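PDB 6I8W: Alpha/beta fold hydrolase from Pseudomonas aeruginosa, which acts as a membrane-bound phospholipase A that degrades membrane phospholipids and serves as a virulence factor of this bacterium. Local coordinates for residues Leu50-Leu55 and Gly100-Pro105; Gly72-Asn77 and Ala93-Gly98; Thr250-Gly255 and Pro271-Pro276; Val154-Leu159 and Ala302-Val307. One frame throughout, in Å; residues are numbered along the deposited sequence.

Contact 1: residues Leu50-Leu55 and Gly100-Pro105; sequences LEIAYL and GDSSKP
Glu51 and Ala53 of the strand are bound to Ser102 and Ser103 of the loop by three hydrogen bonds, two of which end on serine hydroxyls. Ser103 and Glu51 hold each other twice: Ser103 N donates to Glu51 O at 2.8 Å and 161°, while Glu51 N gives a bond of 2.8 Å to Ser103 OG. The hydroxyl is placed for this because OG lies anti to its own carbonyl carbon (chi1 -64°), on the side of the backbone N. One step along, Ala53 N is 2.9 Å from Ser102 OG, which is also hydrogen-bonded to Asp95 O. Ser102 OG thus bridges the amide of strand 50-57 and the carbonyl just past the end of strand 90-94, its neighbour in the sheet of the alpha/beta hydrolase fold. Apolar contacts lie at the two ends of the polar patch. CD2 of Leu50 meets the ring of Pro105 at CG, tightly at 3.5 Å, and CB of Ala53 rests 3.8 Å from CB of Asp101. Inside the loop, Lys104 NZ folds back onto two carbonyls, at 2.6 Å from Gly100 O and 3.0 Å from Ser102 O. Runs in nearly opposite directions therefore pair without a regular second strand: serine hydroxyls take the amide bonds that a neighbouring strand's carbonyls would accept.

Contact 2: residues Gly72-Asn77 and Ala93-Gly98; sequences GADKDN and ALDLPG. With MYR (myristic acid), chain C.
Lys75 is held at both ends by one carboxylate, that of Asp95: its backbone N donates to OD1 at 2.8 Å and 159°, and its own ammonium group comes round to OD2. The lysine reaches there because CG sits between the backbone N and the carbonyl carbon (chi1 61°), which lays the aliphatic chain obliquely across the carboxylate, with Lys75 CG 3.2 Å from Asp95 OD1. A final bend near CE brings Lys75 NZ to 2.7 Å from Asp95 OD2, a salt bridge made from above the carboxylate plane. OD2 also accepts from the amide of Asp101, so the group is gripped by three donors. The two segments are the loop after strand 64-68, which in alpha/beta hydrolases commonly contributes to the oxyanion hole, and the end of strand 90-94 with the turn that follows it, where Asp95 lies. Within the loop an Asx turn forms, Asp74 OD1 taking the amide of Asp76 at 2.9 Å. Asp74 OD1 lies 4.8 Å from Asp95 OD1, a like-charge proximity that Lys75 probably offsets. CB of Lys75 packs on the strand, 3.4 Å from Ala93 O. Away from the strand the loop borders the myristic acid: Asn77 OD1 is 3.2 Å from C3 of its chain. Asp76 forms salt bridges with Arg31 and Arg35 of the N-terminal helix 3-38.

Contact 3: residues Thr250-Gly255 and Pro271-Pro276; sequences TLLLWG and PLLKRP. With CO2 (carbon dioxide), chain G.
The amide of Thr250 donates to the carbonyl oxygen of Arg275 across 2.9 Å, and at 172° the bond is close to straight. This bond opens the parallel pairing of strand 250-255 with strand 276-281, in which Thr250 is bridged to Pro276. A proline has no amide hydrogen to give, and here its CA faces Thr250 O instead, at 3.3 Å, in a CA-H...O contact. Regular backbone bonds follow from Ser277 onward, first with Thr250 and Leu252.

Beside this pairing, Leu273 reaches in from the loop. Its CD1 meets two side chains of the strand at once, 3.8 Å from Leu252 CD2 and 3.8 Å from Thr250 CG2. Leu252 and Leu273 approach tip to tip, whereas Leu273 crosses Thr250 at about a right angle. The other methyl, Leu273 CD2, is 4.0 Å from Thr250 OG1, a hydroxyl whose hydrogen bond goes to Ala248 O. The loop's backbone also borders a bound carbon dioxide, whose O2 lies 3.4 Å from Leu272 O.

The segments are one whole strand, touched near its start, and the run into the next in a beta-alpha-beta crossover, with helix 265-269 as the connection. Leu252 also touches Met269 of that helix, while Leu251 and Leu253 pack on helix 293-308 across the sheet. Strand 154-160 flanks strand 250-255 on its other edge, so the contact joins the outermost strand, 276-281, to the rest of the sheet.

Contact 4: residues Val154-Leu159 and Ala302-Val307; sequences VLSLAL and AFLDGV. With CO2 (carbon dioxide), chain H.
Phe303 lays the CE2-CZ side of its ring obliquely against Ser156, with CE2 3.9 Å from Ser156 CB. The contact is a helix packed on the face of the central sheet of the alpha/beta hydrolase fold: helix 293-308, near the C-terminus, packs against strand 154-160. The short segments 156-159 and 302-307 run roughly antiparallel, their directions 157° apart and their axes 10.1 Å apart.

The ring extends toward the strand because CG of Phe303 is anti to the backbone N (chi1 164°). This carries CZ past Ser156 as far as Leu157 O, at 3.8 Å, a carbonyl that also takes part in the pairing with strand 250-255. One turn on, Val307 sets CG2 over one face of the same ring, 3.8 Å above its plane and toward the rim, and its CG1 comes 4.0 Å from Leu155 O. Leu304 approaches Ser156 beside Phe303, its CD2 being 3.6 Å from Ser156 OG.

That hydroxyl is the one polar side-chain group among those that touch across the interface, and no hydrogen bond links the two segments. Ser156 OG is satisfied instead by His132 ND1 on the adjacent strand 131-136. His132 and Leu304, together with Tyr89 and Arg308, line the pocket of a bound carbon dioxide, which sits at the border of this packing. Tyr89 OH is hydrogen-bonded to this ligand, and from the helix the carbonyl oxygen of Leu304 lies 2.9 Å from its O1.

All four contacts reach the same mixed sheet of the alpha/beta hydrolase fold, in two groups. Contacts 1 and 2, with centres 8 Å apart, lie on neighbouring strands 50-57 and 90-94. Contacts 3 and 4, with centres 10 Å apart, lie on neighbouring strands 250-255 and 154-160, paired through Leu251 and Leu157. Contact 1 lies about 30 Å from contact 3, centre to centre, on the other side of the chain's centre. Along the chain, 72-77 and 93-98 fall between the segments of contact 1, and 250-255 and 271-276 between those of contact 4. The earlier pair thus lies toward the sheet edge formed by strand 41-47, the later pair toward strand 276-281.

Contact 1: residues Leu50-Leu55 and Gly100-Pro105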
loop_
_atom_site.group_PDB
_atom_site.type_symbol
_atom_site.label_atom_id
_atom_site.label_comp_id
_atom_site.label_asym_id
_atom_site.label_seq_id
_atom_site.Cartn_x
_atom_site.Cartn_y
_atom_site.Cartn_z
ATOM N N LEU A 50 0.195 -3.997 -19.299
ATOM C CA LEU A 50 -0.446 -4.449 -18.072
ATOM C C LEU A 50 -1.555 -3.481 -17.706
ATOM O O LEU A 50 -1.361 -2.265 -17.724
ATOM C CB LEU A 50 0.542 -4.525 -16.906
ATOM C CG LEU A 50 1.814 -5.361 -17.028
ATOM C CD1 LEU A 50 2.491 -5.422 -15.660
ATOM C CD2 LEU A 50 1.529 -6.748 -17.582
ATOM N N GLU A 51 -2.700 -4.016 -17.304
ATOM C CA GLU A 51 -3.771 -3.150 -16.822
ATOM C C GLU A 51 -3.475 -2.726 -15.400
ATOM O O GLU A 51 -3.326 -3.550 -14.505
ATOM C CB GLU A 51 -5.131 -3.841 -16.892
ATOM C CG GLU A 51 -6.260 -2.943 -16.411
ATOM C CD GLU A 51 -7.609 -3.364 -16.963
ATOM O OE1 GLU A 51 -7.636 -4.156 -17.930
ATOM O OE2 GLU A 51 -8.640 -2.906 -16.430
ATOM N N ILE A 52 -3.364 -1.425 -15.199
ATOM C CA ILE A 52 -3.132 -0.907 -13.867
ATOM C C ILE A 52 -4.365 -0.155 -13.392
ATOM O O ILE A 52 -4.750 0.845 -13.994
ATOM C CB ILE A 52 -1.903 -0.011 -13.847
ATOM C CG1 ILE A 52 -0.674 -0.838 -14.281
ATOM C CG2 ILE A 52 -1.735 0.643 -12.462
ATOM C CD1 ILE A 52 0.647 -0.147 -14.011
ATOM N N ALA A 53 -4.995 -0.668 -12.335
ATOM C CA ALA A 53 -6.142 -0.013 -11.734
ATOM C C ALA A 53 -5.659 1.094 -10.807
ATOM O O ALA A 53 -4.631 0.950 -10.133
ATOM C CB ALA A 53 -7.016 -1.029 -10.953
ATOM N N TYR A 54 -6.390 2.201 -10.764
ATOM C CA TYR A 54 -6.007 3.266 -9.852
ATOM C C TYR A 54 -7.189 4.099 -9.432
ATOM O O TYR A 54 -8.234 4.092 -10.072
ATOM C CB TYR A 54 -4.919 4.164 -10.475
ATOM C CG TYR A 54 -5.299 4.966 -11.716
ATOM C CD1 TYR A 54 -5.285 4.382 -12.980
ATOM C CD2 TYR A 54 -5.638 6.321 -11.621
ATOM C CE1 TYR A 54 -5.621 5.113 -14.130
ATOM C CE2 TYR A 54 -5.966 7.069 -12.774
ATOM C CZ TYR A 54 -5.953 6.457 -14.013
ATOM O OH TYR A 54 -6.272 7.182 -15.141
ATOM N N LEU A 55 -7.014 4.787 -8.314
ATOM C CA LEU A 55 -7.983 5.770 -7.853
ATOM C C LEU A 55 -7.446 7.150 -8.142
ATOM O O LEU A 55 -6.220 7.371 -8.101
ATOM C CB LEU A 55 -8.249 5.624 -6.359
ATOM C CG LEU A 55 -8.846 4.285 -5.926
ATOM C CD1 LEU A 55 -8.950 4.224 -4.414
ATOM C CD2 LEU A 55 -10.213 4.059 -6.577
ATOM N N GLY A 100 -4.148 -6.098 -5.997
ATOM C CA GLY A 100 -5.415 -5.400 -6.193
ATOM C C GLY A 100 -6.136 -5.820 -7.459
ATOM O O GLY A 100 -6.267 -7.005 -7.737
ATOM N N ASP A 101 -6.579 -4.849 -8.253
ATOM C CA ASP A 101 -7.300 -5.174 -9.481
ATOM C C ASP A 101 -6.422 -5.017 -10.717
ATOM O O ASP A 101 -6.931 -5.010 -11.825
ATOM C CB ASP A 101 -8.546 -4.288 -9.629
ATOM C CG ASP A 101 -9.583 -4.534 -8.536
ATOM O OD1 ASP A 101 -9.819 -5.701 -8.171
ATOM O OD2 ASP A 101 -10.156 -3.550 -8.034
ATOM N N SER A 102 -5.111 -4.868 -10.525
ATOM C CA SER A 102 -4.193 -4.728 -11.656
ATOM C C SER A 102 -3.807 -6.095 -12.229
ATOM O O SER A 102 -4.030 -7.116 -11.591
ATOM C CB SER A 102 -2.940 -3.951 -11.233
ATOM O OG SER A 102 -3.244 -2.577 -11.010
ATOM N N SER A 103 -3.222 -6.114 -13.431
ATOM C CA SER A 103 -2.768 -7.368 -14.042
ATOM C C SER A 103 -1.762 -8.082 -13.151
ATOM O O SER A 103 -0.965 -7.439 -12.475
ATOM C CB SER A 103 -2.126 -7.130 -15.426
ATOM O OG SER A 103 -3.063 -6.626 -16.357
ATOM N N LYS A 104 -1.798 -9.409 -13.183
ATOM C CA LYS A 104 -0.883 -10.256 -12.416
ATOM C C LYS A 104 -0.248 -11.349 -13.292
ATOM O O LYS A 104 -0.477 -12.537 -13.066
ATOM C CB LYS A 104 -1.633 -10.896 -11.241
ATOM C CG LYS A 104 -2.351 -9.865 -10.336
ATOM C CD LYS A 104 -3.212 -10.538 -9.268
ATOM C CE LYS A 104 -3.943 -9.493 -8.407
ATOM N NZ LYS A 104 -4.917 -8.704 -9.216
ATOM N N PRO A 105 0.579 -10.949 -14.274
ATOM C CA PRO A 105 1.235 -11.939 -15.150
ATOM C C PRO A 105 2.075 -12.925 -14.341
ATOM O O PRO A 105 2.873 -12.506 -13.499
ATOM C CB PRO A 105 2.145 -11.095 -16.056
ATOM C CG PRO A 105 1.799 -9.693 -15.804
ATOM C CD PRO A 105 1.068 -9.579 -14.509
#

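Contact 2: residues Gly72-Asn77 and Ala93-Gly98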
loop_
_atom_site.group_PDB
_atom_site.type_symbol
_atom_site.label_atom_id
_atom_site.label_comp_id
_atom_site.label_asym_id
_atom_site.label_seq_id
_atom_site.Cartn_x
_atom_site.Cartn_y
_atom_site.Cartn_z
ATOM N N GLY A 72 0.906 -7.178 -0.496
ATOM C CA GLY A 72 -0.364 -7.816 -0.211
ATOM C C GLY A 72 -1.517 -6.843 -0.071
ATOM O O GLY A 72 -2.661 -7.273 0.076
ATOM N N ALA A 73 -1.221 -5.542 -0.123
ATOM C CA ALA A 73 -2.240 -4.500 0.025
ATOM C C ALA A 73 -2.747 -4.006 -1.334
ATOM O O ALA A 73 -2.499 -4.627 -2.365
ATOM C CB ALA A 73 -1.669 -3.296 0.862
ATOM N N ASP A 74 -3.458 -2.882 -1.337
ATOM C CA ASP A 74 -3.952 -2.301 -2.583
ATOM C C ASP A 74 -4.266 -0.821 -2.374
ATOM O O ASP A 74 -4.048 -0.275 -1.290
ATOM C CB ASP A 74 -5.191 -3.051 -3.118
ATOM C CG ASP A 74 -6.362 -3.078 -2.124
ATOM O OD1 ASP A 74 -6.645 -2.060 -1.468
ATOM O OD2 ASP A 74 -7.027 -4.120 -2.024
ATOM N N LYS A 75 -4.785 -0.185 -3.417
ATOM C CA LYS A 75 -5.014 1.257 -3.402
ATOM C C LYS A 75 -6.036 1.673 -2.342
ATOM O O LYS A 75 -6.027 2.825 -1.887
ATOM C CB LYS A 75 -5.461 1.734 -4.791
ATOM C CG LYS A 75 -6.760 1.124 -5.283
ATOM C CD LYS A 75 -6.895 1.305 -6.797
ATOM C CE LYS A 75 -8.203 0.741 -7.323
ATOM N NZ LYS A 75 -8.351 -0.710 -7.025
ATOM N N ASP A 76 -6.919 0.760 -1.939
ATOM C CA ASP A 76 -7.920 1.125 -0.916
ATOM C C ASP A 76 -7.309 1.300 0.486
ATOM O O ASP A 76 -7.982 1.802 1.384
ATOM C CB ASP A 76 -9.046 0.088 -0.847
ATOM C CG ASP A 76 -10.002 0.179 -2.033
ATOM O OD1 ASP A 76 -10.330 1.302 -2.464
ATOM O OD2 ASP A 76 -10.453 -0.873 -2.522
ATOM N N ASN A 77 -6.044 0.909 0.682
ATOM C CA ASN A 77 -5.325 1.251 1.922
ATOM C C ASN A 77 -5.283 2.760 2.198
ATOM O O ASN A 77 -5.109 3.187 3.338
ATOM C CB ASN A 77 -3.881 0.752 1.881
ATOM C CG ASN A 77 -3.687 -0.612 2.527
ATOM O OD1 ASN A 77 -2.625 -0.879 3.088
ATOM N ND2 ASN A 77 -4.699 -1.466 2.466
ATOM N N ALA A 93 -3.802 6.942 -6.402
ATOM C CA ALA A 93 -3.346 5.739 -5.714
ATOM C C ALA A 93 -3.518 4.535 -6.647
ATOM O O ALA A 93 -4.645 4.208 -7.020
ATOM C CB ALA A 93 -4.126 5.540 -4.410
ATOM N N LEU A 94 -2.417 3.898 -7.056
ATOM C CA LEU A 94 -2.515 2.754 -7.976
ATOM C C LEU A 94 -2.456 1.403 -7.254
ATOM O O LEU A 94 -1.937 1.298 -6.131
ATOM C CB LEU A 94 -1.399 2.793 -9.052
ATOM C CG LEU A 94 -0.011 2.240 -8.683
ATOM C CD1 LEU A 94 0.906 2.155 -9.923
ATOM C CD2 LEU A 94 0.654 3.078 -7.582
ATOM N N ASP A 95 -3.004 0.380 -7.913
ATOM C CA ASP A 95 -2.713 -1.000 -7.577
ATOM C C ASP A 95 -1.455 -1.395 -8.327
ATOM O O ASP A 95 -1.447 -1.406 -9.563
ATOM C CB ASP A 95 -3.855 -1.950 -7.973
ATOM C CG ASP A 95 -5.079 -1.804 -7.086
ATOM O OD1 ASP A 95 -4.921 -1.360 -5.932
ATOM O OD2 ASP A 95 -6.183 -2.168 -7.545
ATOM N N LEU A 96 -0.397 -1.732 -7.608
ATOM C CA LEU A 96 0.794 -2.248 -8.292
ATOM C C LEU A 96 0.453 -3.531 -9.041
ATOM O O LEU A 96 -0.359 -4.322 -8.564
ATOM C CB LEU A 96 1.915 -2.510 -7.286
ATOM C CG LEU A 96 2.500 -1.250 -6.628
ATOM C CD1 LEU A 96 3.303 -1.635 -5.398
ATOM C CD2 LEU A 96 3.380 -0.476 -7.614
ATOM N N PRO A 97 1.044 -3.723 -10.239
ATOM C CA PRO A 97 1.002 -5.027 -10.894
ATOM C C PRO A 97 1.326 -6.129 -9.888
ATOM O O PRO A 97 2.232 -5.948 -9.056
ATOM C CB PRO A 97 2.093 -4.916 -11.976
ATOM C CG PRO A 97 2.098 -3.452 -12.316
ATOM C CD PRO A 97 1.824 -2.736 -11.014
ATOM N N GLY A 98 0.572 -7.225 -9.948
ATOM C CA GLY A 98 0.671 -8.298 -8.973
ATOM C C GLY A 98 -0.359 -8.206 -7.848
ATOM O O GLY A 98 -0.601 -9.197 -7.155
HETATM C C1 MYR C . 0.999 -4.209 4.511
HETATM O O1 MYR C . 1.257 -3.087 4.017
HETATM O O2 MYR C . 1.878 -5.086 4.676
HETATM C C2 MYR C . -0.407 -4.487 5.008
HETATM C C3 MYR C . -1.307 -3.282 4.735
HETATM C C4 MYR C . -2.620 -3.373 5.507
HETATM C C5 MYR C . -3.502 -4.504 5.002
HETATM C C6 MYR C . -4.884 -4.399 5.633
HETATM C C7 MYR C . -5.970 -4.163 4.588
HETATM C C8 MYR C . -6.991 -3.142 5.084
HETATM C C9 MYR C . -8.420 -3.521 4.700
HETATM C C10 MYR C . -8.954 -2.598 3.612
HETATM C C11 MYR C . -10.463 -2.734 3.435
HETATM C C12 MYR C . -10.901 -2.120 2.110
HETATM C C13 MYR C . -12.320 -1.582 2.204
HETATM C C14 MYR C . -12.424 -0.256 1.485
#

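Contact 3: residues Thr250-Gly255 and Pro271-Pro276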
loop_
_atom_site.group_PDB
_atom_site.type_symbol
_atom_site.label_atom_id
_atom_site.label_comp_id
_atom_site.label_asym_id
_atom_site.label_seq_id
_atom_site.Cartn_x
_atom_site.Cartn_y
_atom_site.Cartn_z
ATOM N N THR A 250 12.650 14.414 1.956
ATOM C CA THR A 250 12.174 13.072 2.237
ATOM C C THR A 250 11.644 12.980 3.665
ATOM O O THR A 250 12.367 13.235 4.630
ATOM C CB THR A 250 13.300 12.029 2.032
ATOM O OG1 THR A 250 13.733 12.067 0.668
ATOM C CG2 THR A 250 12.814 10.622 2.361
ATOM N N LEU A 251 10.373 12.622 3.784
ATOM C CA LEU A 251 9.758 12.412 5.079
ATOM C C LEU A 251 9.917 10.951 5.478
ATOM O O LEU A 251 9.563 10.055 4.710
ATOM C CB LEU A 251 8.277 12.793 5.048
ATOM C CG LEU A 251 7.482 12.463 6.321
ATOM C CD1 LEU A 251 8.035 13.225 7.535
ATOM C CD2 LEU A 251 5.975 12.793 6.113
ATOM N N LEU A 252 10.466 10.725 6.666
ATOM C CA LEU A 252 10.527 9.395 7.269
ATOM C C LEU A 252 9.455 9.335 8.339
ATOM O O LEU A 252 9.568 10.023 9.353
ATOM C CB LEU A 252 11.918 9.125 7.881
ATOM C CG LEU A 252 13.087 9.382 6.940
ATOM C CD1 LEU A 252 14.433 9.131 7.628
ATOM C CD2 LEU A 252 12.932 8.509 5.676
ATOM N N LEU A 253 8.407 8.543 8.122
ATOM C CA LEU A 253 7.325 8.476 9.109
ATOM C C LEU A 253 7.106 7.034 9.554
ATOM O O LEU A 253 6.979 6.137 8.711
ATOM C CB LEU A 253 6.024 9.070 8.537
ATOM C CG LEU A 253 4.821 9.202 9.486
ATOM C CD1 LEU A 253 3.928 10.408 9.146
ATOM C CD2 LEU A 253 3.979 7.901 9.491
ATOM N N TRP A 254 7.043 6.821 10.872
ATOM C CA TRP A 254 6.939 5.472 11.432
ATOM C C TRP A 254 5.875 5.389 12.508
ATOM O O TRP A 254 5.614 6.373 13.199
ATOM C CB TRP A 254 8.281 5.025 12.037
ATOM C CG TRP A 254 8.776 3.701 11.493
ATOM C CD1 TRP A 254 8.622 2.464 12.062
ATOM C CD2 TRP A 254 9.503 3.494 10.276
ATOM N NE1 TRP A 254 9.206 1.501 11.266
ATOM C CE2 TRP A 254 9.749 2.109 10.163
ATOM C CE3 TRP A 254 9.961 4.345 9.264
ATOM C CZ2 TRP A 254 10.438 1.557 9.083
ATOM C CZ3 TRP A 254 10.643 3.795 8.188
ATOM C CH2 TRP A 254 10.875 2.414 8.108
ATOM N N GLY A 255 5.260 4.215 12.637
ATOM C CA GLY A 255 4.548 3.860 13.856
ATOM C C GLY A 255 5.578 3.278 14.805
ATOM O O GLY A 255 6.299 2.365 14.420
ATOM N N PRO A 271 21.028 9.737 8.339
ATOM C CA PRO A 271 22.350 10.228 7.907
ATOM C C PRO A 271 22.595 10.138 6.403
ATOM O O PRO A 271 23.503 10.791 5.890
ATOM C CB PRO A 271 23.342 9.294 8.623
ATOM C CG PRO A 271 22.579 8.634 9.689
ATOM C CD PRO A 271 21.164 8.548 9.199
ATOM N N LEU A 272 21.839 9.282 5.720
ATOM C CA LEU A 272 22.091 9.003 4.308
ATOM C C LEU A 272 21.285 9.911 3.383
ATOM O O LEU A 272 21.524 9.927 2.178
ATOM C CB LEU A 272 21.791 7.526 3.993
ATOM C CG LEU A 272 22.555 6.465 4.795
ATOM C CD1 LEU A 272 22.030 5.074 4.479
ATOM C CD2 LEU A 272 24.060 6.534 4.527
ATOM N N LEU A 273 20.347 10.673 3.948
ATOM C CA LEU A 273 19.482 11.538 3.149
ATOM C C LEU A 273 19.918 12.996 3.209
ATOM O O LEU A 273 20.272 13.501 4.274
ATOM C CB LEU A 273 18.027 11.421 3.623
ATOM C CG LEU A 273 17.335 10.096 3.297
ATOM C CD1 LEU A 273 16.101 9.929 4.168
ATOM C CD2 LEU A 273 16.976 10.047 1.819
ATOM N N LYS A 274 19.867 13.676 2.067
ATOM C CA LYS A 274 20.234 15.092 2.003
ATOM C C LYS A 274 19.258 15.954 2.791
ATOM O O LYS A 274 19.662 16.871 3.509
ATOM C CB LYS A 274 20.292 15.580 0.547
ATOM C CG LYS A 274 21.347 14.890 -0.318
ATOM C CD LYS A 274 21.379 15.482 -1.723
ATOM C CE LYS A 274 22.272 14.677 -2.660
ATOM N NZ LYS A 274 23.643 14.487 -2.105
ATOM N N ARG A 275 17.970 15.660 2.654
ATOM C CA ARG A 275 16.923 16.489 3.259
ATOM C C ARG A 275 15.852 15.678 3.980
ATOM O O ARG A 275 14.703 15.626 3.532
ATOM C CB ARG A 275 16.273 17.366 2.179
ATOM C CG ARG A 275 17.250 18.299 1.446
ATOM C CD ARG A 275 16.513 19.153 0.420
ATOM N NE ARG A 275 15.413 19.907 1.017
ATOM C CZ ARG A 275 14.540 20.630 0.321
ATOM N NH1 ARG A 275 14.643 20.702 -1.000
ATOM N NH2 ARG A 275 13.551 21.263 0.942
ATOM N N PRO A 276 16.217 15.064 5.118
ATOM C CA PRO A 276 15.252 14.228 5.832
ATOM C C PRO A 276 14.379 15.021 6.804
ATOM O O PRO A 276 14.861 15.951 7.441
ATOM C CB PRO A 276 16.151 13.245 6.593
ATOM C CG PRO A 276 17.389 14.051 6.904
ATOM C CD PRO A 276 17.538 15.076 5.781
HETATM C C CO2 G . 24.039 12.980 2.729
HETATM O O1 CO2 G . 23.876 14.002 3.189
HETATM O O2 CO2 G . 24.205 11.958 2.270
#

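Contact 4: residues Val154-Leu159 and Ala302-Val307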
loop_
_atom_site.group_PDB
_atom_site.type_symbol
_atom_site.label_atom_id
_atom_site.label_comp_id
_atom_site.label_asym_id
_atom_site.label_seq_id
_atom_site.Cartn_x
_atom_site.Cartn_y
_atom_site.Cartn_z
ATOM N N VAL A 154 10.571 14.124 -9.104
ATOM C CA VAL A 154 10.034 13.935 -7.765
ATOM C C VAL A 154 10.186 15.183 -6.898
ATOM O O VAL A 154 11.293 15.603 -6.571
ATOM C CB VAL A 154 10.703 12.736 -7.079
ATOM C CG1 VAL A 154 10.135 12.537 -5.679
ATOM C CG2 VAL A 154 10.500 11.459 -7.926
ATOM N N LEU A 155 9.052 15.758 -6.521
ATOM C CA LEU A 155 9.025 16.991 -5.743
ATOM C C LEU A 155 9.220 16.732 -4.252
ATOM O O LEU A 155 9.760 17.569 -3.537
ATOM C CB LEU A 155 7.708 17.729 -5.974
ATOM C CG LEU A 155 7.404 18.094 -7.422
ATOM C CD1 LEU A 155 5.969 18.577 -7.533
ATOM C CD2 LEU A 155 8.388 19.148 -7.945
ATOM N N SER A 156 8.737 15.595 -3.772
ATOM C CA SER A 156 8.988 15.191 -2.394
ATOM C C SER A 156 8.719 13.704 -2.266
ATOM O O SER A 156 8.055 13.108 -3.113
ATOM C CB SER A 156 8.126 15.975 -1.398
ATOM O OG SER A 156 6.773 15.528 -1.417
ATOM N N LEU A 157 9.235 13.120 -1.192
ATOM C CA LEU A 157 9.136 11.688 -0.961
ATOM C C LEU A 157 8.734 11.448 0.482
ATOM O O LEU A 157 9.312 12.026 1.396
ATOM C CB LEU A 157 10.467 11.013 -1.264
ATOM C CG LEU A 157 10.606 9.543 -0.865
ATOM C CD1 LEU A 157 9.664 8.673 -1.709
ATOM C CD2 LEU A 157 12.064 9.106 -1.032
ATOM N N ALA A 158 7.729 10.611 0.688
ATOM C CA ALA A 158 7.331 10.232 2.032
ATOM C C ALA A 158 7.447 8.723 2.133
ATOM O O ALA A 158 6.804 7.975 1.383
ATOM C CB ALA A 158 5.892 10.705 2.355
ATOM N N LEU A 159 8.287 8.291 3.057
ATOM C CA LEU A 159 8.521 6.879 3.287
ATOM C C LEU A 159 7.796 6.530 4.565
ATOM O O LEU A 159 8.194 6.944 5.645
ATOM C CB LEU A 159 10.024 6.578 3.381
ATOM C CG LEU A 159 10.795 6.894 2.100
ATOM C CD1 LEU A 159 12.311 6.672 2.278
ATOM C CD2 LEU A 159 10.253 6.027 0.952
ATOM N N ALA A 302 1.695 18.849 6.882
ATOM C CA ALA A 302 2.628 19.777 7.507
ATOM C C ALA A 302 3.970 19.726 6.776
ATOM O O ALA A 302 4.575 20.753 6.471
ATOM C CB ALA A 302 2.797 19.452 8.994
ATOM N N PHE A 303 4.427 18.504 6.527
ATOM C CA PHE A 303 5.649 18.260 5.763
ATOM C C PHE A 303 5.572 18.929 4.391
ATOM O O PHE A 303 6.466 19.681 4.020
ATOM C CB PHE A 303 5.882 16.743 5.616
ATOM C CG PHE A 303 6.888 16.367 4.549
ATOM C CD1 PHE A 303 8.248 16.565 4.754
ATOM C CD2 PHE A 303 6.466 15.807 3.344
ATOM C CE1 PHE A 303 9.176 16.210 3.776
ATOM C CE2 PHE A 303 7.388 15.443 2.359
ATOM C CZ PHE A 303 8.737 15.637 2.579
ATOM N N LEU A 304 4.482 18.684 3.656
ATOM C CA LEU A 304 4.299 19.283 2.330
ATOM C C LEU A 304 4.290 20.814 2.370
ATOM O O LEU A 304 4.785 21.480 1.455
ATOM C CB LEU A 304 2.992 18.796 1.701
ATOM C CG LEU A 304 2.965 17.314 1.333
ATOM C CD1 LEU A 304 1.557 16.929 0.907
ATOM C CD2 LEU A 304 3.970 17.040 0.206
ATOM N N ASP A 305 3.676 21.369 3.405
ATOM C CA ASP A 305 3.647 22.826 3.568
ATOM C C ASP A 305 5.073 23.361 3.660
ATOM O O ASP A 305 5.413 24.361 3.034
ATOM C CB ASP A 305 2.869 23.236 4.823
ATOM C CG ASP A 305 1.359 23.202 4.626
ATOM O OD1 ASP A 305 0.894 22.989 3.482
ATOM O OD2 ASP A 305 0.633 23.401 5.625
ATOM N N GLY A 306 5.909 22.699 4.452
ATOM C CA GLY A 306 7.305 23.092 4.536
ATOM C C GLY A 306 8.005 22.991 3.195
ATOM O O GLY A 306 8.698 23.911 2.788
ATOM N N VAL A 307 7.807 21.880 2.492
ATOM C CA VAL A 307 8.423 21.706 1.169
ATOM C C VAL A 307 8.022 22.824 0.193
ATOM O O VAL A 307 8.873 23.357 -0.527
ATOM C CB VAL A 307 8.076 20.348 0.578
ATOM C CG1 VAL A 307 8.544 20.257 -0.870
ATOM C CG2 VAL A 307 8.719 19.254 1.428
HETATM C C CO2 H . 3.209 21.613 -1.414
HETATM O O1 CO2 H . 4.291 21.301 -1.367
HETATM O O2 CO2 H . 2.129 21.906 -1.450
#